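Local structure of putative exported protein (Peptoclostridium difficile, 5TTA) at residues L64-E69 against I178-N183; I77-Y82 against K204-C209; Y92-N97 against P124-S129. The protein is of unknown function but is made with a signal sequence, is probably exported and belongs to an uncharacterised family of the E-set clan. One frame throughout, in Å; residues are numbered along the deposited sequence.

Contact 1: L64-E69 against I178-N183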
# COMPACT_ATOMS: atom_id res chain seq x y z
N LEU A 64 15.08 21.54 8.80
CA LEU A 64 15.65 20.41 9.52
C LEU A 64 17.05 20.06 9.01
O LEU A 64 17.38 20.25 7.82
CB LEU A 64 14.76 19.17 9.37
CG LEU A 64 13.30 19.28 9.79
CD1 LEU A 64 12.53 18.06 9.30
CD2 LEU A 64 13.23 19.37 11.31
N THR A 65 17.85 19.51 9.91
CA THR A 65 19.17 18.95 9.59
C THR A 65 19.29 17.61 10.31
O THR A 65 19.13 17.57 11.53
CB THR A 65 20.31 19.88 10.05
OG1 THR A 65 20.27 21.12 9.32
CG2 THR A 65 21.68 19.20 9.86
N ASN A 66 19.56 16.53 9.58
CA ASN A 66 19.87 15.23 10.20
C ASN A 66 21.32 15.24 10.66
O ASN A 66 22.23 15.00 9.87
CB ASN A 66 19.64 14.10 9.21
CG ASN A 66 19.93 12.71 9.81
OD1 ASN A 66 20.46 12.59 10.91
ND2 ASN A 66 19.58 11.67 9.07
N SER A 67 21.56 15.49 11.94
CA SER A 67 22.92 15.58 12.44
C SER A 67 23.51 14.23 12.83
O SER A 67 24.68 14.18 13.24
CB SER A 67 22.98 16.54 13.63
OG SER A 67 21.97 16.23 14.58
N SER A 68 22.76 13.15 12.72
CA SER A 68 23.25 11.85 13.12
C SER A 68 23.90 11.13 11.94
O SER A 68 23.92 11.62 10.81
CB SER A 68 22.13 11.00 13.71
OG SER A 68 21.34 10.41 12.70
N GLU A 69 24.44 9.95 12.22
CA GLU A 69 25.06 9.13 11.20
C GLU A 69 24.09 8.13 10.57
O GLU A 69 24.51 7.29 9.76
CB GLU A 69 26.27 8.40 11.79
CG GLU A 69 27.39 9.35 12.18
CD GLU A 69 28.56 8.63 12.84
OE1 GLU A 69 28.32 7.77 13.72
OE2 GLU A 69 29.72 8.93 12.48
N ILE A 178 15.42 10.76 5.39
CA ILE A 178 16.33 11.90 5.41
C ILE A 178 17.74 11.36 5.65
O ILE A 178 18.01 10.79 6.72
CB ILE A 178 15.95 12.93 6.48
CG1 ILE A 178 14.51 13.42 6.27
CG2 ILE A 178 16.89 14.10 6.41
CD1 ILE A 178 13.95 14.26 7.42
N ALA A 179 18.63 11.55 4.68
CA ALA A 179 19.97 10.96 4.73
C ALA A 179 20.81 11.67 5.79
O ALA A 179 20.53 12.83 6.14
CB ALA A 179 20.64 11.06 3.37
N PRO A 180 21.85 11.01 6.32
CA PRO A 180 22.73 11.69 7.29
C PRO A 180 23.35 12.95 6.68
O PRO A 180 23.77 12.95 5.53
CB PRO A 180 23.81 10.64 7.62
CG PRO A 180 23.22 9.33 7.24
CD PRO A 180 22.22 9.60 6.13
N GLY A 181 23.37 14.03 7.47
CA GLY A 181 23.85 15.32 7.01
C GLY A 181 22.89 16.15 6.17
O GLY A 181 23.15 17.34 5.95
N LYS A 182 21.79 15.57 5.69
CA LYS A 182 20.85 16.31 4.84
C LYS A 182 20.23 17.52 5.55
O LYS A 182 19.73 17.42 6.67
CB LYS A 182 19.76 15.35 4.36
CG LYS A 182 18.64 15.95 3.52
CD LYS A 182 19.04 16.20 2.10
CE LYS A 182 17.80 16.35 1.23
NZ LYS A 182 18.18 16.20 -0.19
N ASN A 183 20.22 18.67 4.87
CA ASN A 183 19.37 19.79 5.25
C ASN A 183 18.12 19.78 4.37
O ASN A 183 18.23 19.66 3.15
CB ASN A 183 20.10 21.13 5.05
CG ASN A 183 21.43 21.18 5.75
OD1 ASN A 183 22.44 21.52 5.15
ND2 ASN A 183 21.43 20.84 7.02
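The end of strand 58-66 meets the type II beta turn A179-K182 that leads into strand 183-189, an edge strand of a three-stranded antiparallel sheet; the N66 backbone is bonded to the turn and its side chain to I178, just before it. N66 N donates to K182 O (3.0 Å, 161° at the hydrogen), and N66 O accepts from G181 N at 2.8 Å in the carbonyl plane. One residue back, T65 and N183 form an antiparallel non-hydrogen-bonded pair with side chains alongside, pointing the same way; N183 ND2 reaches T65 OG1 in a weak bond (118°), while N44 is the stronger partner of that hydroxyl. With CG anti to the backbone N, chi1 -179° places the N66 amide against I178 and A179. N66 ND2 gives a hydrogen to I178 O at 3.0 Å, the acceptor lying near the amide plane although the donor sits above the carbonyl plane, and it also bonds K70 O. N66 OD1 accepts from S68 N and from S68 OG, each at 3.0 Å; the former closes an Asx turn. Bonded through both its oxygen and its nitrogen, the amide has its O/N assignment and rotation fixed, and it ties the strand end to I178.

Contact 2: I77-Y82 against K204-C209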
# COMPACT_ATOMS: atom_id res chain seq x y z
N ILE A 77 7.23 15.78 15.38
CA ILE A 77 7.68 17.12 15.72
C ILE A 77 6.47 17.93 16.15
O ILE A 77 5.49 18.03 15.40
CB ILE A 77 8.39 17.81 14.54
CG1 ILE A 77 9.73 17.12 14.26
CG2 ILE A 77 8.61 19.28 14.85
CD1 ILE A 77 10.47 17.71 13.05
N THR A 78 6.52 18.49 17.37
CA THR A 78 5.38 19.22 17.90
C THR A 78 5.62 20.71 17.76
O THR A 78 6.72 21.19 18.07
CB THR A 78 5.11 18.87 19.37
OG1 THR A 78 4.76 17.48 19.48
CG2 THR A 78 3.96 19.71 19.94
N CYS A 79 4.60 21.44 17.32
CA CYS A 79 4.67 22.89 17.19
C CYS A 79 3.62 23.57 18.06
O CYS A 79 2.55 23.02 18.33
CB CYS A 79 4.44 23.36 15.76
SG CYS A 79 5.68 22.73 14.57
N LEU A 80 3.96 24.80 18.44
CA LEU A 80 3.16 25.73 19.22
C LEU A 80 3.21 27.07 18.51
O LEU A 80 4.20 27.37 17.84
CB LEU A 80 3.71 25.87 20.65
CG LEU A 80 3.77 24.55 21.41
CD1 LEU A 80 4.48 24.80 22.77
CD2 LEU A 80 2.36 24.05 21.68
N ALA A 81 2.14 27.84 18.63
CA ALA A 81 2.01 29.09 17.89
C ALA A 81 1.70 30.25 18.82
O ALA A 81 0.98 30.08 19.80
CB ALA A 81 0.91 28.98 16.80
N TYR A 82 2.22 31.44 18.49
CA TYR A 82 2.10 32.62 19.32
C TYR A 82 1.80 33.82 18.44
O TYR A 82 2.34 33.92 17.33
CB TYR A 82 3.39 32.89 20.13
CG TYR A 82 3.58 31.82 21.15
CD1 TYR A 82 4.17 30.59 20.81
CD2 TYR A 82 3.11 32.00 22.45
CE1 TYR A 82 4.28 29.57 21.74
CE2 TYR A 82 3.23 31.00 23.38
CZ TYR A 82 3.81 29.81 23.04
OH TYR A 82 3.89 28.84 24.00
N LYS A 204 2.53 34.83 14.58
CA LYS A 204 3.79 35.54 14.40
C LYS A 204 4.99 34.65 14.66
O LYS A 204 6.03 34.82 14.01
CB LYS A 204 3.83 36.76 15.35
CG LYS A 204 5.07 37.63 15.23
CD LYS A 204 5.20 38.28 13.86
CE LYS A 204 5.99 39.58 13.95
NZ LYS A 204 7.43 39.34 14.19
N TYR A 205 4.85 33.68 15.55
CA TYR A 205 5.95 32.82 15.92
C TYR A 205 5.47 31.39 16.04
O TYR A 205 4.39 31.13 16.59
CB TYR A 205 6.58 33.24 17.28
CG TYR A 205 6.97 34.69 17.41
CD1 TYR A 205 8.23 35.14 16.98
CD2 TYR A 205 6.12 35.61 18.02
CE1 TYR A 205 8.61 36.45 17.12
CE2 TYR A 205 6.49 36.93 18.18
CZ TYR A 205 7.73 37.35 17.73
OH TYR A 205 8.09 38.67 17.87
N ILE A 206 6.28 30.48 15.56
CA ILE A 206 6.08 29.05 15.73
C ILE A 206 7.33 28.53 16.41
O ILE A 206 8.44 28.81 15.96
CB ILE A 206 5.82 28.36 14.39
CG1 ILE A 206 4.50 28.88 13.81
CG2 ILE A 206 5.83 26.85 14.54
CD1 ILE A 206 4.25 28.40 12.45
N ILE A 207 7.17 27.84 17.53
CA ILE A 207 8.31 27.19 18.17
C ILE A 207 8.03 25.70 18.16
O ILE A 207 6.87 25.29 18.28
CB ILE A 207 8.57 27.73 19.60
CG1 ILE A 207 7.36 27.48 20.49
CG2 ILE A 207 8.85 29.25 19.54
CD1 ILE A 207 7.63 27.82 22.00
N SER A 208 9.08 24.90 17.97
CA SER A 208 8.94 23.47 17.75
C SER A 208 9.91 22.66 18.60
O SER A 208 10.89 23.18 19.16
CB SER A 208 9.14 23.12 16.27
OG SER A 208 8.38 24.02 15.46
N CYS A 209 9.59 21.37 18.73
CA CYS A 209 10.44 20.45 19.47
C CYS A 209 10.27 19.06 18.88
O CYS A 209 9.13 18.62 18.67
CB CYS A 209 10.09 20.45 20.97
SG CYS A 209 11.16 19.44 22.04
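Backbone hydrogen bonds pair strand 72-82 with strand 205-215 in antiparallel register, the axes of segments 77-82 and 205-209 being 4.7 Å apart at closest approach. T78 and C209 exchange two bonds, T78 N to C209 O being 2.9 Å, and L80 and I207 exchange two more, with L80 N 3.0 Å from I207 O. Alternating with these, C79 faces S208 and A81 faces I206 as non-hydrogen-bonded pairs, where CA-H...O contacts such as S208 CA to T78 O (3.2 Å) fill in. The ladder ends in a classic beta bulge: K204 N and Y205 N both donate to Y82 O, at 2.9 and 3.1 Å, while Y82 N returns a bond to Y205 O. This pairing belongs to the five-stranded antiparallel sheet, and each face has its own cover, helix 226-233 over L80 and C209, strands 41-50 and 58-66 over I77 and I206. Apolar contacts follow the faces. I207 has CG1 between its backbone N and carbonyl carbon (chi1 60°), which directs I207 CD1 to 3.8 Å from Y82 CE1. C79 CB rests 3.9 Å from I206 CG2. Several polar ends have partners outside the segments: T78 OG1 bonds Y226 and T133, Y205 OH bonds E244, and S208 OG bonds S46.

Contact 3: Y92-N97 against P124-S129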
# COMPACT_ATOMS: atom_id res chain seq x y z
N TYR A 92 -6.66 25.55 14.28
CA TYR A 92 -6.95 24.40 13.43
C TYR A 92 -5.71 24.16 12.56
O TYR A 92 -5.61 24.61 11.42
CB TYR A 92 -8.19 24.68 12.57
CG TYR A 92 -9.48 24.81 13.36
CD1 TYR A 92 -10.10 23.70 13.91
CD2 TYR A 92 -10.08 26.06 13.53
CE1 TYR A 92 -11.29 23.81 14.61
CE2 TYR A 92 -11.29 26.18 14.23
CZ TYR A 92 -11.88 25.05 14.76
OH TYR A 92 -13.05 25.15 15.47
N TRP A 93 -4.74 23.42 13.14
CA TRP A 93 -3.40 23.35 12.56
C TRP A 93 -3.38 22.73 11.17
O TRP A 93 -2.57 23.13 10.32
CB TRP A 93 -2.47 22.53 13.46
CG TRP A 93 -2.02 23.26 14.69
CD1 TRP A 93 -2.68 23.35 15.89
CD2 TRP A 93 -0.80 23.99 14.83
NE1 TRP A 93 -1.92 24.11 16.78
CE2 TRP A 93 -0.76 24.49 16.15
CE3 TRP A 93 0.28 24.25 13.96
CZ2 TRP A 93 0.31 25.28 16.62
CZ3 TRP A 93 1.34 25.01 14.42
CH2 TRP A 93 1.36 25.52 15.76
N ASP A 94 -4.17 21.68 10.95
CA ASP A 94 -4.20 20.97 9.68
C ASP A 94 -5.49 21.22 8.90
O ASP A 94 -5.94 20.36 8.14
CB ASP A 94 -3.99 19.46 9.89
CG ASP A 94 -4.96 18.85 10.89
OD1 ASP A 94 -5.92 19.52 11.33
OD2 ASP A 94 -4.77 17.65 11.24
N ALA A 95 -6.06 22.43 9.01
CA ALA A 95 -7.27 22.76 8.25
C ALA A 95 -6.99 22.74 6.75
O ALA A 95 -5.90 23.10 6.30
CB ALA A 95 -7.79 24.13 8.65
N GLN A 96 -8.00 22.37 5.98
CA GLN A 96 -7.95 22.42 4.53
C GLN A 96 -8.58 23.71 4.02
O GLN A 96 -9.45 24.30 4.66
CB GLN A 96 -8.68 21.23 3.90
CG GLN A 96 -8.14 19.87 4.30
CD GLN A 96 -8.90 18.74 3.62
OE1 GLN A 96 -8.44 18.20 2.61
NE2 GLN A 96 -10.06 18.38 4.17
N ASN A 97 -8.14 24.14 2.84
CA ASN A 97 -8.69 25.34 2.24
C ASN A 97 -10.02 25.00 1.59
O ASN A 97 -10.25 23.87 1.15
CB ASN A 97 -7.71 25.91 1.20
CG ASN A 97 -7.35 24.92 0.11
OD1 ASN A 97 -6.74 23.88 0.36
ND2 ASN A 97 -7.75 25.22 -1.11
N PRO A 124 -11.82 22.47 9.03
CA PRO A 124 -11.00 21.78 10.04
C PRO A 124 -10.85 20.28 9.76
O PRO A 124 -11.72 19.63 9.18
CB PRO A 124 -11.77 22.02 11.35
CG PRO A 124 -12.52 23.28 11.10
CD PRO A 124 -12.88 23.28 9.64
N VAL A 125 -9.70 19.76 10.19
CA VAL A 125 -9.41 18.34 10.16
C VAL A 125 -9.31 17.86 11.61
O VAL A 125 -10.27 17.29 12.13
CB VAL A 125 -8.15 18.08 9.31
CG1 VAL A 125 -7.69 16.66 9.42
CG2 VAL A 125 -8.51 18.36 7.84
N SER A 126 -8.18 18.14 12.28
CA SER A 126 -8.01 17.88 13.70
C SER A 126 -8.72 18.95 14.54
O SER A 126 -8.96 20.07 14.07
CB SER A 126 -6.52 17.86 14.05
OG SER A 126 -5.86 16.80 13.36
N PRO A 127 -9.08 18.64 15.79
CA PRO A 127 -9.69 19.66 16.66
C PRO A 127 -8.78 20.87 16.88
O PRO A 127 -7.56 20.76 16.88
CB PRO A 127 -9.91 18.91 17.99
CG PRO A 127 -10.14 17.47 17.57
CD PRO A 127 -9.10 17.30 16.42
N LYS A 128 -9.39 22.02 17.15
CA LYS A 128 -8.61 23.20 17.52
C LYS A 128 -7.77 22.89 18.76
O LYS A 128 -8.24 22.22 19.68
CB LYS A 128 -9.53 24.40 17.79
CG LYS A 128 -8.77 25.73 17.96
CD LYS A 128 -9.62 26.85 18.57
CE LYS A 128 -10.41 27.62 17.55
NZ LYS A 128 -11.46 28.47 18.21
N SER A 129 -6.52 23.37 18.77
CA SER A 129 -5.58 22.98 19.83
C SER A 129 -4.41 23.95 19.89
O SER A 129 -4.03 24.55 18.88
CB SER A 129 -5.07 21.55 19.62
OG SER A 129 -4.06 21.20 20.55
O HOH W 1 -5.45 21.27 15.09
O HOH W 2 -7.90 21.52 11.81
O HOH W 3 -11.67 19.01 6.17
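Y92 is clasped between P124 and K128, which cover opposite faces of its ring. P124 CG stands 3.9 Å from the Y92 ring centroid, 18° off the normal, and K128 CB lies equally far over the other face at 21°; both are CH-pi contacts displaced toward the rim. The lysine chain bends at chi3 (-86°), bringing K128 CE to 3.7 Å from Y92 CE2, while S126 O sits at the ring's edge, near its plane. The W93 indole is used quite differently, by its edge: W93 NE1 donates to S129 O at 3.0 Å, the acceptor close to the indole plane but the donor well above the carbonyl plane. The same ring packs on C79 and A81 of strand 72-82.

The D94 carboxylate turns to the opposing loop as a two-pronged acceptor. D94 OD1 receives S126 N at 2.8 Å and D94 OD2 receives S126 OG at 2.5 Å, each on the syn side, so that one serine bonds both oxygens, which limits rotation of the group. V125 packs beside it, V125 CG2 lying 3.3 Å from D94 O. Three waters complete the interface: one joins W93 N to P127 O, a second links D94 OD1 with V125 N and S126 O, and a third connects Q96 NE2 with P124 O. Y92-A95 is a type I beta turn, and S126 holds its third residue by backbone and side chain together. The whole is a surface loop-loop junction, a turn locked to an irregular chain at the end of the two-stranded ribbon of strands 96-98 and 121-123.

Overall arrangement
Contact 2 is the buried one, its centre about 11 Å from the centre of the chain, whereas contact 1 is partly buried, its centre about 18 Å from that point, and contact 3 lies on the surface. Contacts 1 and 2 touch where L64 CD2 packs 3.7 Å from I77 CD1, joining the three-stranded sheet to the five-stranded one. Contact 3 meets contact 2 through W93, W93 CH2 lying 3.6 Å from A81 CB. Contacts 1 and 3, on opposite sides of the chain's centre, stay about 14 Å apart at their nearest atoms. Chemistry follows place: a bulged backbone ladder with apolar faces in contact 2, backbone and N66 amide bonds to a loop in contact 1, and CH-pi, carboxylate and water bridges in contact 3.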